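Local atomic coordinates of SorB (Sorangium cellulosum, PDB entry 6B2V), a protein that belongs to the trans-acyltransferase polyketide assembly line of the sorangicin antibiotic pathway and here contributes the pyran synthase domain of module nine. Residues Lys175-Ser180 / Gly210-Val215; Gly168-Tyr173 / Arg228-Pro233; Trp240-Pro245 / Gly277-Ala282; Tyr67-Arg72 / Glu201-Asp206. All blocks are in the same frame, centred on the assembly; numbering follows the deposited sequence.

Contact 1 (Lys175-Ser180 / Gly210-Val215); sequences KLWIAS and GNSVLV
Leu176 and Ser212 bring the two backbones nearest, with 5.5 Å between Leu176 CA and Ser212 CA, where the loop leading into strand 178-183 passes one side of helix 207-225. Ser212 points at that loop and is its polar fixing point. Its OG accepts the backbone N-H of Trp177 over 2.9 Å from N to OG, and at 177° the bond is practically straight. The hydroxyl also bonds to the carbonyl O of Asn208, one helical turn earlier. The first torsion of Ser212, -61°, makes this double role possible, because OG lies beside its own backbone N and opposite the carbonyl carbon, close to the preceding turn yet still turned to the loop. Carbon closes around the oxygen, with Leu176 CB and Trp177 CB each 3.6 Å from Ser212 OG, while the indole of Trp177 stands obliquely beside it and rests farther out on Leu209, Ala194 and Pro195. Beside this bond a branch of Leu176, CD2, meets Asn211 CB at 3.8 Å, and one turn further along the helix the tip of Ile178 reaches Val215: its CD1 lies 3.7 Å from Val215 CG1 and 3.9 Å from Ser212 O. That carbonyl oxygen is buried without a hydrogen-bonding partner. A single backbone-to-serine bond, with leucine and isoleucine packed beside it, thus joins the loop leading into strand 178-183 to the long helix, the arrangement of a hotdog fold, in which strands wrap around a central helix; here it is the C-terminal of the two hotdogs.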
loop_
_atom_site.group_PDB
_atom_site.type_symbol
_atom_site.label_atom_id
_atom_site.label_comp_id
_atom_site.label_asym_id
_atom_site.label_seq_id
_atom_site.Cartn_x
_atom_site.Cartn_y
_atom_site.Cartn_z
ATOM N N LYS A 175 1.223 11.942 10.702
ATOM C CA LYS A 175 2.225 11.545 9.737
ATOM C C LYS A 175 1.649 11.195 8.372
ATOM O O LYS A 175 2.358 11.114 7.439
ATOM C CB LYS A 175 3.039 10.387 10.274
ATOM C CG LYS A 175 3.779 10.710 11.541
ATOM C CD LYS A 175 4.876 11.699 11.268
ATOM C CE LYS A 175 5.808 11.889 12.463
ATOM N NZ LYS A 175 5.048 11.722 13.713
ATOM N N LEU A 176 0.354 11.002 8.347
ATOM C CA LEU A 176 -0.366 10.786 7.123
ATOM C C LEU A 176 -0.579 12.108 6.373
ATOM O O LEU A 176 -0.374 13.149 6.909
ATOM C CB LEU A 176 -1.713 10.157 7.395
ATOM C CG LEU A 176 -1.718 8.812 8.097
ATOM C CD1 LEU A 176 -3.114 8.326 8.303
ATOM C CD2 LEU A 176 -0.863 7.843 7.337
ATOM N N TRP A 177 -0.980 11.998 5.124
ATOM C CA TRP A 177 -1.241 13.130 4.288
ATOM C C TRP A 177 -2.714 13.562 4.254
ATOM O O TRP A 177 -3.043 14.530 3.679
ATOM C CB TRP A 177 -0.829 12.824 2.851
ATOM C CG TRP A 177 0.640 12.609 2.578
ATOM C CD1 TRP A 177 1.527 11.943 3.332
ATOM C CD2 TRP A 177 1.355 13.056 1.427
ATOM N NE1 TRP A 177 2.740 11.967 2.750
ATOM C CE2 TRP A 177 2.652 12.617 1.552
ATOM C CE3 TRP A 177 1.006 13.769 0.300
ATOM C CZ2 TRP A 177 3.611 12.920 0.612
ATOM C CZ3 TRP A 177 1.949 14.046 -0.623
ATOM C CH2 TRP A 177 3.227 13.627 -0.460
ATOM N N ILE A 178 -3.567 12.792 4.890
ATOM C CA ILE A 178 -4.971 13.129 4.850
ATOM C C ILE A 178 -5.335 14.447 5.516
ATOM O O ILE A 178 -4.946 14.679 6.600
ATOM C CB ILE A 178 -5.779 11.978 5.448
ATOM C CG1 ILE A 178 -5.493 10.738 4.644
ATOM C CG2 ILE A 178 -7.260 12.285 5.395
ATOM C CD1 ILE A 178 -6.062 9.525 5.268
ATOM N N ALA A 179 -6.044 15.301 4.790
ATOM C CA ALA A 179 -6.470 16.588 5.303
ATOM C C ALA A 179 -7.963 16.725 5.459
ATOM O O ALA A 179 -8.428 17.492 6.209
ATOM C CB ALA A 179 -6.007 17.692 4.419
ATOM N N SER A 180 -8.692 15.993 4.671
ATOM C CA SER A 180 -10.141 15.955 4.720
ATOM C C SER A 180 -10.655 14.637 4.155
ATOM O O SER A 180 -9.980 14.002 3.450
ATOM C CB SER A 180 -10.769 17.083 3.890
ATOM O OG SER A 180 -10.651 16.781 2.527
ATOM N N GLY A 210 1.657 5.807 1.335
ATOM C CA GLY A 210 0.910 4.619 0.997
ATOM C C GLY A 210 -0.253 4.334 1.915
ATOM O O GLY A 210 -1.265 3.984 1.506
ATOM N N ASN A 211 -0.012 4.510 3.190
ATOM C CA ASN A 211 -1.083 4.363 4.170
ATOM C C ASN A 211 -2.178 5.414 3.986
ATOM O O ASN A 211 -3.297 5.167 4.241
ATOM C CB ASN A 211 -0.546 4.434 5.587
ATOM C CG ASN A 211 0.026 3.119 6.043
ATOM O OD1 ASN A 211 0.904 3.100 6.838
ATOM N ND2 ASN A 211 -0.499 2.079 5.550
ATOM N N SER A 212 -1.787 6.596 3.548
ATOM C CA SER A 212 -2.765 7.630 3.265
ATOM C C SER A 212 -3.713 7.209 2.144
ATOM O O SER A 212 -4.795 7.646 2.078
ATOM C CB SER A 212 -2.097 8.937 2.895
ATOM O OG SER A 212 -1.305 9.396 3.936
ATOM N N VAL A 213 -3.195 6.510 1.178
ATOM C CA VAL A 213 -4.038 5.997 0.113
ATOM C C VAL A 213 -5.001 4.875 0.571
ATOM O O VAL A 213 -6.109 4.796 0.179
ATOM C CB VAL A 213 -3.189 5.496 -1.070
ATOM C CG1 VAL A 213 -4.049 5.012 -2.198
ATOM C CG2 VAL A 213 -2.256 6.552 -1.573
ATOM N N LEU A 214 -4.467 3.994 1.381
ATOM C CA LEU A 214 -5.255 2.883 1.890
ATOM C C LEU A 214 -6.317 3.199 2.938
ATOM O O LEU A 214 -7.305 2.579 2.982
ATOM C CB LEU A 214 -4.374 1.718 2.378
ATOM C CG LEU A 214 -3.429 1.097 1.325
ATOM C CD1 LEU A 214 -2.845 -0.206 1.806
ATOM C CD2 LEU A 214 -4.069 0.932 -0.033
ATOM N N VAL A 215 -6.057 4.206 3.755
ATOM C CA VAL A 215 -6.968 4.511 4.850
ATOM C C VAL A 215 -8.381 4.809 4.402
ATOM O O VAL A 215 -9.288 4.355 5.012
ATOM C CB VAL A 215 -6.378 5.613 5.803
ATOM C CG1 VAL A 215 -7.437 6.325 6.635
ATOM C CG2 VAL A 215 -5.422 4.971 6.740
#

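Contact 2 (Gly168-Tyr173 / Arg228-Pro233); sequences GMPASY and REWRFP
Met169 lies flat over the indole of Trp230, its CB 3.8 Å from the centroid of the six-membered ring and only 1° off the ring normal, a well-centred CH-pi contact. Its CA covers the middle of the same bicyclic system, and Pro170 continues the cover toward the pyrrole end, where Pro170 CD comes within 3.5 Å of Trp230 CD1. With CG of Met169 opposite its backbone N (chi1 172°), the side chain runs alongside the indole in the same direction, and CG approaches Trp230 CZ2 to 3.9 Å. Met169 SD is 4.9 Å from the six-membered centroid, an oblique Met-aromatic contact with the sulfur displaced beyond the rim, and it also packs on Leu176 and Val215. Phe232 completes the group. Its CE2 lies in the indole plane at the edge of Trp230 and meets Pro170 CG at 3.8 Å, so the proline sits over the corner where the two aromatic rings meet, Trp230 CD1 lying over one face of Phe232. Carbon and sulfur supply these side-chain contacts, and no hydrogen bond joins the segments. The grip therefore rests on dispersion and on C-H groups, two of them next to backbone nitrogen and so somewhat polarised, presented to an electron-rich indole.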
loop_
_atom_site.group_PDB
_atom_site.type_symbol
_atom_site.label_atom_id
_atom_site.label_comp_id
_atom_site.label_asym_id
_atom_site.label_seq_id
_atom_site.Cartn_x
_atom_site.Cartn_y
_atom_site.Cartn_z
ATOM N N GLY A 168 -8.843 2.182 15.783
ATOM C CA GLY A 168 -7.632 1.435 15.955
ATOM C C GLY A 168 -6.554 1.453 14.898
ATOM O O GLY A 168 -5.713 0.635 14.918
ATOM N N MET A 169 -6.575 2.447 14.037
ATOM C CA MET A 169 -5.571 2.546 12.993
ATOM C C MET A 169 -4.198 2.640 13.610
ATOM O O MET A 169 -3.974 3.451 14.471
ATOM C CB MET A 169 -5.882 3.806 12.180
ATOM C CG MET A 169 -4.882 4.228 11.160
ATOM S SD MET A 169 -5.313 5.762 10.327
ATOM C CE MET A 169 -5.239 6.991 11.639
ATOM N N PRO A 170 -3.273 1.811 13.166
ATOM C CA PRO A 170 -1.904 1.859 13.675
ATOM C C PRO A 170 -1.146 3.129 13.302
ATOM O O PRO A 170 -0.322 3.564 14.006
ATOM C CB PRO A 170 -1.252 0.624 13.068
ATOM C CG PRO A 170 -2.361 -0.218 12.681
ATOM C CD PRO A 170 -3.516 0.623 12.357
ATOM N N ALA A 171 -1.454 3.675 12.142
ATOM C CA ALA A 171 -0.763 4.861 11.667
ATOM C C ALA A 171 -0.978 6.132 12.505
ATOM O O ALA A 171 -2.038 6.397 12.939
ATOM C CB ALA A 171 -1.181 5.154 10.248
ATOM N N SER A 172 0.058 6.929 12.601
ATOM C CA SER A 172 -0.045 8.184 13.278
ATOM C C SER A 172 -0.723 9.132 12.286
ATOM O O SER A 172 -0.181 9.442 11.287
ATOM C CB SER A 172 1.341 8.706 13.590
ATOM O OG SER A 172 1.954 7.935 14.585
ATOM N N TYR A 173 -1.856 9.685 12.658
ATOM C CA TYR A 173 -2.606 10.544 11.755
ATOM C C TYR A 173 -1.814 11.758 11.286
ATOM O O TYR A 173 -1.844 12.133 10.164
ATOM C CB TYR A 173 -3.911 11.012 12.389
ATOM C CG TYR A 173 -4.761 11.793 11.437
ATOM C CD1 TYR A 173 -5.575 11.151 10.541
ATOM C CD2 TYR A 173 -4.728 13.156 11.407
ATOM C CE1 TYR A 173 -6.331 11.850 9.655
ATOM C CE2 TYR A 173 -5.492 13.865 10.506
ATOM C CZ TYR A 173 -6.288 13.194 9.640
ATOM O OH TYR A 173 -7.042 13.890 8.768
ATOM N N ARG A 228 -16.346 -1.242 13.481
ATOM C CA ARG A 228 -15.449 -0.330 14.108
ATOM C C ARG A 228 -14.047 -0.867 14.434
ATOM O O ARG A 228 -13.321 -0.205 15.048
ATOM C CB ARG A 228 -16.086 0.175 15.410
ATOM C CG ARG A 228 -17.063 1.287 15.199
ATOM C CD ARG A 228 -17.767 1.694 16.488
ATOM N NE ARG A 228 -16.911 2.477 17.346
ATOM C CZ ARG A 228 -16.823 3.793 17.313
ATOM N NH1 ARG A 228 -17.505 4.517 16.441
ATOM N NH2 ARG A 228 -16.057 4.377 18.136
ATOM N N GLU A 229 -13.726 -2.081 14.073
ATOM C CA GLU A 229 -12.429 -2.643 14.339
ATOM C C GLU A 229 -11.575 -2.456 13.063
ATOM O O GLU A 229 -12.016 -2.746 12.022
ATOM C CB GLU A 229 -12.574 -4.118 14.698
ATOM C CG GLU A 229 -13.380 -4.448 15.961
ATOM C CD GLU A 229 -12.662 -4.093 17.215
ATOM O OE1 GLU A 229 -11.526 -4.493 17.347
ATOM O OE2 GLU A 229 -13.251 -3.434 18.063
ATOM N N TRP A 230 -10.336 -2.018 13.216
ATOM C CA TRP A 230 -9.473 -1.767 12.049
ATOM C C TRP A 230 -9.251 -2.995 11.212
ATOM O O TRP A 230 -9.212 -4.087 11.724
ATOM C CB TRP A 230 -8.111 -1.219 12.479
ATOM C CG TRP A 230 -7.344 -0.570 11.363
ATOM C CD1 TRP A 230 -6.217 -0.988 10.798
ATOM C CD2 TRP A 230 -7.744 0.574 10.648
ATOM N NE1 TRP A 230 -5.863 -0.170 9.776
ATOM C CE2 TRP A 230 -6.801 0.803 9.666
ATOM C CE3 TRP A 230 -8.823 1.424 10.741
ATOM C CZ2 TRP A 230 -6.886 1.862 8.820
ATOM C CZ3 TRP A 230 -8.901 2.475 9.906
ATOM C CH2 TRP A 230 -7.939 2.689 8.954
ATOM N N ARG A 231 -9.131 -2.773 9.918
ATOM C CA ARG A 231 -8.877 -3.834 9.008
ATOM C C ARG A 231 -7.532 -3.606 8.313
ATOM O O ARG A 231 -7.139 -2.520 8.085
ATOM C CB ARG A 231 -10.036 -3.972 8.020
ATOM C CG ARG A 231 -11.353 -4.407 8.673
ATOM C CD ARG A 231 -12.533 -4.468 7.742
ATOM N NE ARG A 231 -13.687 -5.062 8.390
ATOM C CZ ARG A 231 -14.793 -5.381 7.784
ATOM N NH1 ARG A 231 -14.960 -5.162 6.515
ATOM N NH2 ARG A 231 -15.752 -5.947 8.462
ATOM N N PHE A 232 -6.850 -4.697 8.050
ATOM C CA PHE A 232 -5.553 -4.709 7.425
ATOM C C PHE A 232 -5.584 -5.358 6.060
ATOM O O PHE A 232 -6.321 -6.247 5.845
ATOM C CB PHE A 232 -4.565 -5.460 8.307
ATOM C CG PHE A 232 -4.479 -4.935 9.666
ATOM C CD1 PHE A 232 -5.379 -5.311 10.604
ATOM C CD2 PHE A 232 -3.528 -4.052 9.983
ATOM C CE1 PHE A 232 -5.325 -4.823 11.866
ATOM C CE2 PHE A 232 -3.452 -3.537 11.248
ATOM C CZ PHE A 232 -4.357 -3.935 12.192
ATOM N N PRO A 233 -4.722 -4.896 5.174
ATOM C CA PRO A 233 -4.713 -5.477 3.847
ATOM C C PRO A 233 -4.458 -7.018 3.891
ATOM O O PRO A 233 -3.625 -7.418 4.576
ATOM C CB PRO A 233 -3.533 -4.750 3.171
ATOM C CG PRO A 233 -3.567 -3.434 3.841
ATOM C CD PRO A 233 -3.960 -3.648 5.244
#

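Contact 3 (Trp240-Pro245 / Gly277-Ala282); sequences WIYSDP and GNCLMA
The phenol ring of Tyr242 meets Ala282 at its edge, with Ala282 CB near the ring plane and 4.2 Å from Tyr242 CE2, while Cys279 SG approaches obliquely, 3.8 Å from Tyr242 CD2, in a sulfur-aromatic contact. The phenol OH is bound to Pro139 O. These side chains sit where the neighbouring antiparallel strands 232-241 and 279-289 of the C-terminal hotdog fold begin to part. Trp240 and Ala282 form a hydrogen-bonded pair, Trp240 N giving to Ala282 O at 2.9 Å and Ala282 N returning the bond to Trp240 O at 3.1 Å. Ile241 and Met281 follow as a non-hydrogen-bonded pair. Past them the chain turns at Leu280; toward the neighbouring strand 267-273, Leu280 and Met281 both face Leu272, a classic beta bulge. Leu280 O takes the N-H of Tyr242 at 2.9 Å and, weakly, that of Ser243. Leu280 itself fills the corner: one methyl, CD1, packs against the carbonyl oxygens of Asp244 and Pro245, and the other, CD2, is 3.3 Å from Ser243 OG. On the face with Ile241, Met281 bends at its last torsion (-56°), which carries its CE to 3.9 Å from Pro245 CB.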
loop_
_atom_site.group_PDB
_atom_site.type_symbol
_atom_site.label_atom_id
_atom_site.label_comp_id
_atom_site.label_asym_id
_atom_site.label_seq_id
_atom_site.Cartn_x
_atom_site.Cartn_y
_atom_site.Cartn_z
ATOM N N TRP A 240 -0.739 -0.545 -9.808
ATOM C CA TRP A 240 -0.092 -0.027 -10.995
ATOM C C TRP A 240 0.485 1.352 -10.696
ATOM O O TRP A 240 -0.188 2.148 -10.223
ATOM C CB TRP A 240 -1.085 0.035 -12.164
ATOM C CG TRP A 240 -1.681 -1.291 -12.520
ATOM C CD1 TRP A 240 -2.965 -1.645 -12.415
ATOM C CD2 TRP A 240 -0.991 -2.429 -13.029
ATOM N NE1 TRP A 240 -3.146 -2.922 -12.832
ATOM C CE2 TRP A 240 -1.940 -3.430 -13.217
ATOM C CE3 TRP A 240 0.326 -2.689 -13.349
ATOM C CZ2 TRP A 240 -1.599 -4.683 -13.689
ATOM C CZ3 TRP A 240 0.646 -3.957 -13.817
ATOM C CH2 TRP A 240 -0.310 -4.903 -13.996
ATOM N N ILE A 241 1.750 1.572 -10.998
ATOM C CA ILE A 241 2.428 2.790 -10.711
ATOM C C ILE A 241 2.631 3.586 -12.001
ATOM O O ILE A 241 3.306 3.133 -12.865
ATOM C CB ILE A 241 3.823 2.403 -10.206
ATOM C CG1 ILE A 241 3.717 1.519 -8.968
ATOM C CG2 ILE A 241 4.605 3.637 -9.900
ATOM C CD1 ILE A 241 4.949 0.655 -8.753
ATOM N N TYR A 242 1.998 4.734 -12.133
ATOM C CA TYR A 242 2.108 5.512 -13.362
ATOM C C TYR A 242 3.075 6.683 -13.335
ATOM O O TYR A 242 3.719 6.950 -14.279
ATOM C CB TYR A 242 0.714 5.966 -13.819
ATOM C CG TYR A 242 -0.220 4.841 -14.145
ATOM C CD1 TYR A 242 -0.100 4.144 -15.306
ATOM C CD2 TYR A 242 -1.242 4.482 -13.293
ATOM C CE1 TYR A 242 -0.966 3.126 -15.607
ATOM C CE2 TYR A 242 -2.100 3.471 -13.584
ATOM C CZ TYR A 242 -1.937 2.786 -14.741
ATOM O OH TYR A 242 -2.789 1.783 -15.045
ATOM N N SER A 243 3.137 7.334 -12.211
ATOM C CA SER A 243 4.035 8.455 -12.025
ATOM C C SER A 243 4.307 8.742 -10.541
ATOM O O SER A 243 3.755 8.126 -9.733
ATOM C CB SER A 243 3.582 9.657 -12.825
ATOM O OG SER A 243 2.573 10.254 -12.182
ATOM N N ASP A 244 5.150 9.703 -10.222
ATOM C CA ASP A 244 5.522 9.923 -8.840
ATOM C C ASP A 244 4.328 10.243 -7.967
ATOM O O ASP A 244 3.697 11.227 -8.140
ATOM C CB ASP A 244 6.479 11.137 -8.818
ATOM C CG ASP A 244 7.127 11.417 -7.442
ATOM O OD1 ASP A 244 6.790 10.909 -6.440
ATOM O OD2 ASP A 244 8.031 12.226 -7.431
ATOM N N PRO A 245 4.140 9.447 -6.926
ATOM C CA PRO A 245 3.019 9.602 -6.018
ATOM C C PRO A 245 3.063 10.829 -5.102
ATOM O O PRO A 245 2.121 11.297 -4.599
ATOM C CB PRO A 245 3.020 8.324 -5.198
ATOM C CG PRO A 245 4.284 7.671 -5.436
ATOM C CD PRO A 245 4.920 8.241 -6.630
ATOM N N GLY A 277 -6.379 15.423 -11.403
ATOM C CA GLY A 277 -7.077 14.159 -11.534
ATOM C C GLY A 277 -6.323 13.028 -12.231
ATOM O O GLY A 277 -6.860 11.995 -12.490
ATOM N N ASN A 278 -5.067 13.299 -12.535
ATOM C CA ASN A 278 -4.288 12.270 -13.201
ATOM C C ASN A 278 -3.936 11.132 -12.231
ATOM O O ASN A 278 -3.515 11.356 -11.157
ATOM C CB ASN A 278 -2.973 12.785 -13.792
ATOM C CG ASN A 278 -3.119 13.940 -14.773
ATOM O OD1 ASN A 278 -3.823 13.911 -15.668
ATOM N ND2 ASN A 278 -2.324 14.932 -14.567
ATOM N N CYS A 279 -4.033 9.899 -12.709
ATOM C CA CYS A 279 -3.733 8.749 -11.880
ATOM C C CYS A 279 -2.240 8.507 -11.683
ATOM O O CYS A 279 -1.537 8.295 -12.598
ATOM C CB CYS A 279 -4.327 7.522 -12.566
ATOM S SG CYS A 279 -4.237 6.021 -11.561
ATOM N N LEU A 280 -1.812 8.550 -10.421
ATOM C CA LEU A 280 -0.418 8.340 -10.048
ATOM C C LEU A 280 -0.239 6.882 -9.678
ATOM O O LEU A 280 0.679 6.262 -10.072
ATOM C CB LEU A 280 -0.002 9.287 -8.890
ATOM C CG LEU A 280 -0.469 10.723 -9.091
ATOM C CD1 LEU A 280 0.065 11.513 -7.924
ATOM C CD2 LEU A 280 0.065 11.314 -10.396
ATOM N N MET A 281 -1.167 6.371 -8.906
ATOM C CA MET A 281 -1.175 4.968 -8.566
ATOM C C MET A 281 -2.579 4.452 -8.478
ATOM O O MET A 281 -3.402 5.111 -7.983
ATOM C CB MET A 281 -0.508 4.664 -7.241
ATOM C CG MET A 281 0.951 4.958 -7.194
ATOM S SD MET A 281 1.681 4.417 -5.656
ATOM C CE MET A 281 0.641 5.323 -4.541
ATOM N N ALA A 282 -2.763 3.243 -8.986
ATOM C CA ALA A 282 -4.039 2.571 -8.966
ATOM C C ALA A 282 -3.953 1.247 -8.212
ATOM O O ALA A 282 -3.222 0.364 -8.584
ATOM C CB ALA A 282 -4.537 2.299 -10.363
#

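Contact 4 (Tyr67-Arg72 / Glu201-Asp206); sequences YLEMAR and EAFLLD
Glu69 reaches from helix 64-77 to the loop 201-206 and takes two consecutive backbone N-H groups with its carboxylate. Leu204 N binds Glu69 OE2 at 2.9 Å and Leu205 N binds Glu69 OE1 at 3.0 Å. Both donors come from one face of the carboxylate, well out of its plane. From the opposite face Arg72, three residues on in the same helix, grips the group side-on: its NH2 forms a salt bridge with OE2 of Glu69 at 2.8 Å, and its NE a longer bond to Glu69 OE1 at 3.2 Å. Each oxygen thus has two donors here, on opposite faces, and OE2 also bonds His28 NE2. The bend of Glu69 at chi2, 71°, turns the carboxylate to lie between arginine and loop. The side chains that the loop brings to this polar centre are apolar. Leu204 lays its CB over one face of the Arg72 guanidinium, 3.5 Å from NE of Arg72, and crosses the arginine at about a right angle, its CD2 against Arg72 CD at 3.5 Å. Phe203 turns its edge to the glutamate, CD1 lying 3.9 Å from Glu69 CG. Farther out, Glu76 holds NH1 of Arg72 by a second salt bridge, while Asp206 ends the loop as N-cap of helix 207-225, its OD1 bound to Asn208 N. The two hotdog folds are thereby tied together through a largely buried carboxylate. So many donors, two of them from a cationic guanidinium, would be expected to favour the ionised form of Glu69 and to restrict its rotation.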
loop_
_atom_site.group_PDB
_atom_site.type_symbol
_atom_site.label_atom_id
_atom_site.label_comp_id
_atom_site.label_asym_id
_atom_site.label_seq_id
_atom_site.Cartn_x
_atom_site.Cartn_y
_atom_site.Cartn_z
ATOM N N TYR A 67 5.772 -3.564 2.393
ATOM C CA TYR A 67 6.219 -4.774 1.731
ATOM C C TYR A 67 6.235 -4.600 0.231
ATOM O O TYR A 67 7.027 -5.178 -0.443
ATOM C CB TYR A 67 5.345 -5.969 2.114
ATOM C CG TYR A 67 5.403 -6.402 3.583
ATOM C CD1 TYR A 67 6.454 -7.129 4.056
ATOM C CD2 TYR A 67 4.369 -6.168 4.417
ATOM C CE1 TYR A 67 6.503 -7.523 5.360
ATOM C CE2 TYR A 67 4.404 -6.550 5.719
ATOM C CZ TYR A 67 5.460 -7.237 6.195
ATOM O OH TYR A 67 5.429 -7.635 7.485
ATOM N N LEU A 68 5.258 -3.871 -0.277
ATOM C CA LEU A 68 5.158 -3.621 -1.683
ATOM C C LEU A 68 6.337 -2.800 -2.129
ATOM O O LEU A 68 6.900 -3.049 -3.115
ATOM C CB LEU A 68 3.865 -2.890 -2.043
ATOM C CG LEU A 68 2.562 -3.614 -1.712
ATOM C CD1 LEU A 68 1.354 -2.784 -2.020
ATOM C CD2 LEU A 68 2.460 -4.950 -2.409
ATOM N N GLU A 69 6.639 -1.788 -1.352
ATOM C CA GLU A 69 7.795 -0.947 -1.658
ATOM C C GLU A 69 9.114 -1.743 -1.576
ATOM O O GLU A 69 9.974 -1.564 -2.351
ATOM C CB GLU A 69 7.819 0.302 -0.749
ATOM C CG GLU A 69 9.066 1.195 -0.837
ATOM C CD GLU A 69 9.200 1.979 -2.124
ATOM O OE1 GLU A 69 8.293 2.047 -2.886
ATOM O OE2 GLU A 69 10.263 2.522 -2.312
ATOM N N MET A 70 9.227 -2.620 -0.603
ATOM C CA MET A 70 10.414 -3.428 -0.462
ATOM C C MET A 70 10.607 -4.354 -1.662
ATOM O O MET A 70 11.677 -4.447 -2.178
ATOM C CB MET A 70 10.367 -4.237 0.841
ATOM C CG MET A 70 11.631 -5.035 1.084
ATOM S SD MET A 70 11.432 -5.993 2.614
ATOM C CE MET A 70 13.080 -6.676 2.793
ATOM N N ALA A 71 9.543 -5.005 -2.081
ATOM C CA ALA A 71 9.636 -5.871 -3.213
ATOM C C ALA A 71 10.025 -5.115 -4.483
ATOM O O ALA A 71 10.836 -5.555 -5.203
ATOM C CB ALA A 71 8.337 -6.583 -3.427
ATOM N N ARG A 72 9.410 -3.975 -4.704
ATOM C CA ARG A 72 9.742 -3.150 -5.841
ATOM C C ARG A 72 11.182 -2.668 -5.767
ATOM O O ARG A 72 11.873 -2.699 -6.735
ATOM C CB ARG A 72 8.818 -1.930 -5.902
ATOM C CG ARG A 72 9.029 -0.974 -7.080
ATOM C CD ARG A 72 8.663 0.467 -6.691
ATOM N NE ARG A 72 9.486 1.048 -5.659
ATOM C CZ ARG A 72 10.743 1.403 -5.806
ATOM N NH1 ARG A 72 11.334 1.261 -6.959
ATOM N NH2 ARG A 72 11.396 1.916 -4.818
ATOM N N GLU A 201 13.701 10.470 0.263
ATOM C CA GLU A 201 13.451 10.467 -1.178
ATOM C C GLU A 201 13.856 9.181 -1.874
ATOM O O GLU A 201 13.661 9.003 -3.018
ATOM C CB GLU A 201 13.956 11.735 -1.889
ATOM C CG GLU A 201 13.228 12.966 -1.370
ATOM C CD GLU A 201 13.717 14.256 -1.990
ATOM O OE1 GLU A 201 13.893 15.208 -1.200
ATOM O OE2 GLU A 201 13.915 14.268 -3.187
ATOM N N ALA A 202 14.459 8.280 -1.116
ATOM C CA ALA A 202 14.785 6.964 -1.641
ATOM C C ALA A 202 13.534 6.120 -1.898
ATOM O O ALA A 202 13.490 5.262 -2.756
ATOM C CB ALA A 202 15.734 6.234 -0.737
ATOM N N PHE A 203 12.511 6.400 -1.122
ATOM C CA PHE A 203 11.254 5.699 -1.294
ATOM C C PHE A 203 10.526 6.115 -2.576
ATOM O O PHE A 203 10.525 7.272 -2.868
ATOM C CB PHE A 203 10.290 6.051 -0.163
ATOM C CG PHE A 203 10.556 5.396 1.160
ATOM C CD1 PHE A 203 10.552 4.042 1.314
ATOM C CD2 PHE A 203 10.694 6.148 2.276
ATOM C CE1 PHE A 203 10.735 3.471 2.542
ATOM C CE2 PHE A 203 10.895 5.596 3.500
ATOM C CZ PHE A 203 10.913 4.247 3.631
ATOM N N LEU A 204 9.993 5.194 -3.353
ATOM C CA LEU A 204 9.135 5.572 -4.447
ATOM C C LEU A 204 7.782 5.840 -3.770
ATOM O O LEU A 204 7.263 6.933 -3.829
ATOM C CB LEU A 204 9.025 4.517 -5.488
ATOM C CG LEU A 204 8.066 4.806 -6.632
ATOM C CD1 LEU A 204 8.205 6.198 -7.198
ATOM C CD2 LEU A 204 8.235 3.791 -7.721
ATOM N N LEU A 205 7.283 4.842 -3.056
ATOM C CA LEU A 205 6.104 5.027 -2.223
ATOM C C LEU A 205 6.495 4.955 -0.728
ATOM O O LEU A 205 6.652 3.907 -0.218
ATOM C CB LEU A 205 5.048 3.975 -2.502
ATOM C CG LEU A 205 3.702 4.133 -1.798
ATOM C CD1 LEU A 205 3.052 5.472 -2.094
ATOM C CD2 LEU A 205 2.791 3.009 -2.183
ATOM N N ASP A 206 6.594 6.103 -0.080
ATOM C CA ASP A 206 6.845 6.206 1.329
ATOM C C ASP A 206 5.635 5.567 2.009
ATOM O O ASP A 206 4.550 5.798 1.654
ATOM C CB ASP A 206 6.899 7.707 1.753
ATOM C CG ASP A 206 7.300 7.947 3.224
ATOM O OD1 ASP A 206 6.689 7.527 4.198
ATOM O OD2 ASP A 206 8.227 8.649 3.452
#

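Contacts 1, 2 and 3 lie in the C-terminal hotdog fold, whereas contact 4 joins it to helix 64-77 of the N-terminal one. Helix 207-225 carries one side of contact 1, and strand 232-241, next in the chain, serves contacts 2 and 3, whose centres stand about 24 Å apart on opposite sides of the chain's centre. Along the sequence, contact 1 falls within the span of contact 2, contact 4 crosses both, and contact 3 opens after them. Leu205 links contact 4 to contacts 3 and 1, its CD1 3.4 Å from Met281 CE and 3.7 Å from Gly210 N, and Met169 SD on Val215 CG2 joins contact 2 to contact 1, so the hotdog interface continues into the C-terminal core.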